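PDB 5F7U: cycloalternan-forming enzyme from Listeria monocytogenes serovar 1/2a, which is a multidomain member of glycoside hydrolase family 31, with a TIM-barrel core flanked by beta-rich domains and a family 6 carbohydrate-binding module. Local coordinates for residues W55-V60 against D90-T95; V886-A891 against V920-K925. The protein carries 1 engineered substitution. One frame throughout, in Å; residues are numbered along the deposited sequence.

Contact 1: residues W55-V60 against D90-T95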
# COMPACT_ATOMS: atom_id res chain seq x y z
N TRP A 55 -2.06 -23.07 -46.43
CA TRP A 55 -1.79 -23.65 -45.10
C TRP A 55 -1.54 -25.13 -45.11
O TRP A 55 -1.89 -25.83 -46.07
CB TRP A 55 -2.92 -23.29 -44.12
CG TRP A 55 -4.28 -23.87 -44.40
CD1 TRP A 55 -5.06 -23.68 -45.52
CD2 TRP A 55 -5.04 -24.71 -43.53
NE1 TRP A 55 -6.24 -24.37 -45.41
CE2 TRP A 55 -6.27 -24.99 -44.19
CE3 TRP A 55 -4.81 -25.23 -42.25
CZ2 TRP A 55 -7.26 -25.81 -43.62
CZ3 TRP A 55 -5.79 -26.04 -41.68
CH2 TRP A 55 -7.01 -26.32 -42.36
N THR A 56 -0.90 -25.59 -44.04
CA THR A 56 -0.63 -27.01 -43.82
C THR A 56 -1.15 -27.41 -42.45
O THR A 56 -1.22 -26.59 -41.53
CB THR A 56 0.88 -27.35 -43.90
OG1 THR A 56 1.60 -26.59 -42.93
CG2 THR A 56 1.45 -27.06 -45.29
N LYS A 57 -1.53 -28.68 -42.32
CA LYS A 57 -1.91 -29.25 -41.04
C LYS A 57 -1.05 -30.47 -40.86
O LYS A 57 -1.10 -31.38 -41.70
CB LYS A 57 -3.39 -29.64 -41.03
CG LYS A 57 -3.79 -30.44 -39.79
CD LYS A 57 -5.29 -30.50 -39.60
CE LYS A 57 -5.98 -31.47 -40.53
NZ LYS A 57 -7.30 -31.78 -39.92
N ASN A 58 -0.25 -30.48 -39.79
CA ASN A 58 0.70 -31.57 -39.51
C ASN A 58 1.62 -31.85 -40.71
O ASN A 58 1.92 -33.00 -41.03
CB ASN A 58 -0.05 -32.82 -39.03
CG ASN A 58 -0.92 -32.54 -37.82
OD1 ASN A 58 -0.49 -31.84 -36.90
ND2 ASN A 58 -2.14 -33.05 -37.83
N GLY A 59 2.04 -30.76 -41.35
CA GLY A 59 2.92 -30.79 -42.51
C GLY A 59 2.25 -31.07 -43.85
O GLY A 59 2.93 -31.06 -44.86
N VAL A 60 0.94 -31.35 -43.86
CA VAL A 60 0.22 -31.75 -45.08
C VAL A 60 -0.50 -30.54 -45.63
O VAL A 60 -1.31 -29.93 -44.93
CB VAL A 60 -0.80 -32.89 -44.80
CG1 VAL A 60 -1.60 -33.25 -46.05
CG2 VAL A 60 -0.10 -34.11 -44.24
N ASP A 90 -2.46 -30.97 -33.20
CA ASP A 90 -2.41 -30.45 -34.57
C ASP A 90 -1.46 -29.26 -34.62
O ASP A 90 -1.50 -28.38 -33.75
CB ASP A 90 -3.79 -30.04 -35.10
CG ASP A 90 -4.67 -31.23 -35.46
OD1 ASP A 90 -4.18 -32.37 -35.62
OD2 ASP A 90 -5.89 -31.01 -35.60
N GLU A 91 -0.60 -29.26 -35.63
CA GLU A 91 0.34 -28.18 -35.85
C GLU A 91 -0.09 -27.50 -37.13
O GLU A 91 -0.05 -28.10 -38.21
CB GLU A 91 1.77 -28.73 -35.95
CG GLU A 91 2.80 -27.67 -36.30
CD GLU A 91 4.21 -28.21 -36.47
OE1 GLU A 91 4.99 -27.57 -37.21
OE2 GLU A 91 4.57 -29.25 -35.89
N ILE A 92 -0.55 -26.26 -37.01
CA ILE A 92 -1.08 -25.54 -38.17
C ILE A 92 -0.11 -24.44 -38.57
O ILE A 92 0.31 -23.66 -37.71
CB ILE A 92 -2.48 -24.95 -37.86
CG1 ILE A 92 -3.44 -26.03 -37.28
CG2 ILE A 92 -3.05 -24.19 -39.05
CD1 ILE A 92 -3.50 -27.37 -37.97
N THR A 93 0.24 -24.38 -39.86
CA THR A 93 1.06 -23.28 -40.39
C THR A 93 0.35 -22.64 -41.57
O THR A 93 -0.09 -23.35 -42.47
CB THR A 93 2.47 -23.78 -40.78
OG1 THR A 93 3.13 -24.28 -39.60
CG2 THR A 93 3.32 -22.65 -41.39
N TYR A 94 0.24 -21.31 -41.58
CA TYR A 94 -0.52 -20.62 -42.63
C TYR A 94 0.11 -19.31 -43.06
O TYR A 94 0.86 -18.69 -42.30
CB TYR A 94 -1.99 -20.40 -42.19
CG TYR A 94 -2.17 -19.41 -41.05
CD1 TYR A 94 -2.35 -18.04 -41.31
CD2 TYR A 94 -2.16 -19.84 -39.71
CE1 TYR A 94 -2.50 -17.12 -40.26
CE2 TYR A 94 -2.30 -18.92 -38.66
CZ TYR A 94 -2.47 -17.57 -38.95
OH TYR A 94 -2.64 -16.66 -37.91
N THR A 95 -0.24 -18.89 -44.27
CA THR A 95 0.17 -17.61 -44.84
C THR A 95 -1.11 -16.99 -45.39
O THR A 95 -1.89 -17.66 -46.08
CB THR A 95 1.20 -17.84 -45.97
OG1 THR A 95 2.37 -18.47 -45.42
CG2 THR A 95 1.63 -16.52 -46.65
O HOH W 1 1.69 -27.95 -40.50
O HOH W 2 -7.78 -32.38 -37.02
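W55 faces Y94 as a non-hydrogen-bonded antiparallel pair, W55 CB resting against Y94 CB at 3.6 Å. With CG of W55 set between the backbone N and the carbonyl carbon (chi1 66°), the indole runs alongside I92, and W55 CE3 meets I92 CG2 obliquely at 3.8 Å. The polar ends of both aromatics are engaged outside the pair: W55 NE1 with E63 O, Y94 OH with H9 and R25. T56 and T93 follow as a hydrogen-bonded pair. T56 N donates to T93 O at 2.9 Å, and T93 N returns a bond to T56 O at 3.1 Å. Their side chains lie side by side on the sheet face opposite W55, where T56 OG1 shares a water with G59 N and E91 O. Strand 49-57 belongs to the N-terminal E-set-type region, its pairing with strand 91-100 consistent with both lying in one beta domain, and it turns back at K57-V60 through a type I' beta turn into strand 60-73, a tight two-residue hairpin. K57 points its side chain to the W55 face; CG, anti to the backbone N (chi1 171°), passes I92 so that K57 CG touches I92 CD1 at 3.6 Å. Farther out the lysine chain bends, and a water lies between K57 NZ and D90 OD2, an oxygen that also accepts from E87 N. N58 makes three bonds where the partner strand begins. Its backbone N donates to E91 O at 2.9 Å, while N58 OD1 accepts E91 N at 2.9 Å from a donor tilted out of the amide plane. N58 ND2 then bonds D90 OD1 at 3.1 Å, almost straight at 173°; D90 OD1 lies in the N58 amide plane but is met from above the carboxylate plane.

Contact 2: residues V886-A891 against V920-K925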
# COMPACT_ATOMS: atom_id res chain seq x y z
N VAL A 886 6.87 11.94 41.43
CA VAL A 886 7.56 11.27 40.32
C VAL A 886 9.03 11.20 40.71
O VAL A 886 9.58 12.18 41.18
CB VAL A 886 7.38 12.01 38.97
CG1 VAL A 886 8.13 11.29 37.85
CG2 VAL A 886 5.90 12.09 38.60
N THR A 887 9.64 10.03 40.52
CA THR A 887 11.07 9.86 40.77
C THR A 887 11.80 9.46 39.50
O THR A 887 11.22 8.84 38.59
CB THR A 887 11.34 8.79 41.83
OG1 THR A 887 10.75 7.56 41.40
CG2 THR A 887 10.77 9.19 43.19
N ILE A 888 13.07 9.83 39.44
CA ILE A 888 13.96 9.35 38.40
C ILE A 888 15.18 8.83 39.14
O ILE A 888 15.80 9.56 39.90
CB ILE A 888 14.35 10.44 37.38
CG1 ILE A 888 13.09 11.02 36.71
CG2 ILE A 888 15.30 9.86 36.34
CD1 ILE A 888 13.35 12.07 35.64
N ASP A 889 15.48 7.55 38.93
CA ASP A 889 16.54 6.84 39.66
C ASP A 889 16.37 6.93 41.18
O ASP A 889 17.35 7.01 41.93
CB ASP A 889 17.94 7.28 39.17
CG ASP A 889 18.21 6.88 37.71
OD1 ASP A 889 17.61 5.90 37.23
OD2 ASP A 889 19.05 7.55 37.05
N GLY A 890 15.11 6.92 41.63
CA GLY A 890 14.76 7.00 43.06
C GLY A 890 14.66 8.40 43.63
O GLY A 890 14.14 8.58 44.74
N ALA A 891 15.17 9.39 42.89
CA ALA A 891 15.23 10.78 43.36
C ALA A 891 14.01 11.54 42.88
O ALA A 891 13.67 11.49 41.69
CB ALA A 891 16.50 11.46 42.88
N VAL A 920 6.69 14.11 32.09
CA VAL A 920 7.90 13.87 32.90
C VAL A 920 9.14 14.20 32.06
O VAL A 920 9.37 13.57 31.02
CB VAL A 920 8.00 12.42 33.43
CG1 VAL A 920 9.26 12.22 34.28
CG2 VAL A 920 6.77 12.04 34.25
N LYS A 921 9.91 15.19 32.49
CA LYS A 921 11.14 15.56 31.81
C LYS A 921 12.34 14.88 32.47
O LYS A 921 12.55 15.04 33.67
CB LYS A 921 11.34 17.08 31.81
CG LYS A 921 12.56 17.56 31.04
CD LYS A 921 12.64 19.08 31.06
CE LYS A 921 11.66 19.73 30.10
NZ LYS A 921 11.90 21.20 29.98
N ALA A 922 13.10 14.14 31.66
CA ALA A 922 14.37 13.53 32.08
C ALA A 922 15.48 14.18 31.28
O ALA A 922 15.35 14.40 30.09
CB ALA A 922 14.36 12.03 31.84
N ALA A 923 16.58 14.49 31.96
CA ALA A 923 17.76 15.05 31.31
C ALA A 923 18.42 14.02 30.38
O ALA A 923 18.23 12.81 30.57
CB ALA A 923 18.75 15.55 32.36
N ALA A 924 19.16 14.48 29.38
CA ALA A 924 19.98 13.59 28.56
C ALA A 924 21.07 12.98 29.42
O ALA A 924 21.79 13.70 30.12
CB ALA A 924 20.60 14.34 27.38
N LYS A 925 21.18 11.66 29.41
CA LYS A 925 22.22 10.93 30.17
C LYS A 925 22.71 9.75 29.35
O LYS A 925 21.93 9.11 28.65
CB LYS A 925 21.67 10.42 31.51
CG LYS A 925 21.49 11.50 32.56
CD LYS A 925 21.40 10.95 33.96
CE LYS A 925 21.36 12.10 34.94
NZ LYS A 925 22.04 11.73 36.21
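This is a buried apolar contact between the two facing sheets of a beta sandwich. Strand 885-888 belongs to the six-stranded antiparallel sheet and strand 917-922 to the five-stranded mixed sheet. The two strands run nearly parallel, their short axes 9.1 Å apart and crossing at -16°, a spacing filled by side chains, with one methyl also reaching a backbone carbonyl of the other strand. V886 and V920 reach toward each other tip to tip, with V886 CG1 3.9 Å from V920 CG1. Each valine holds its CG1 anti to the backbone N, and CG1 of V886 also touches CG2 of V920. Two residues along, I888 points inward as V886 does, while T887 between them turns to the other side of its sheet. V893 packs beside V886 and I888, and I931 of strand 929-934 beside V920. K921 likewise points away from the interface, its ammonium bonded to F902 O and A905 O and lying against the F902 ring as a cation-pi pair. Just past I888 the strand reverses in a type I' turn, I888 to A891, and D889 OD1 there accepts A930 N. The isoleucine chain is extended (chi2 -177°), which carries its terminal methyl across the gap: I888 CD1 lies 3.9 Å from A922 CB and 3.7 Å from K921 O.

In the fold
Contacts 1 and 2 lie on opposite sides of the chain's centre, their own centres 87 Å apart and their nearest atoms about 75 Å apart. Along the chain they are in series, with the TIM barrel between them, as is the large glycan pocket, to which residues ahead of the barrel range also contribute. Contact 1 joins neighbouring strands edge to edge in the domain that also holds the small glycan pocket of Y8, W43, N75 and N76; contact 2 joins sheets face to face, the K921 side chain lying about 10 Å from a bound magnesium ion. Of the four residues at the corners of the two turns, N58 alone hydrogen-bonds directly to the opposing segment.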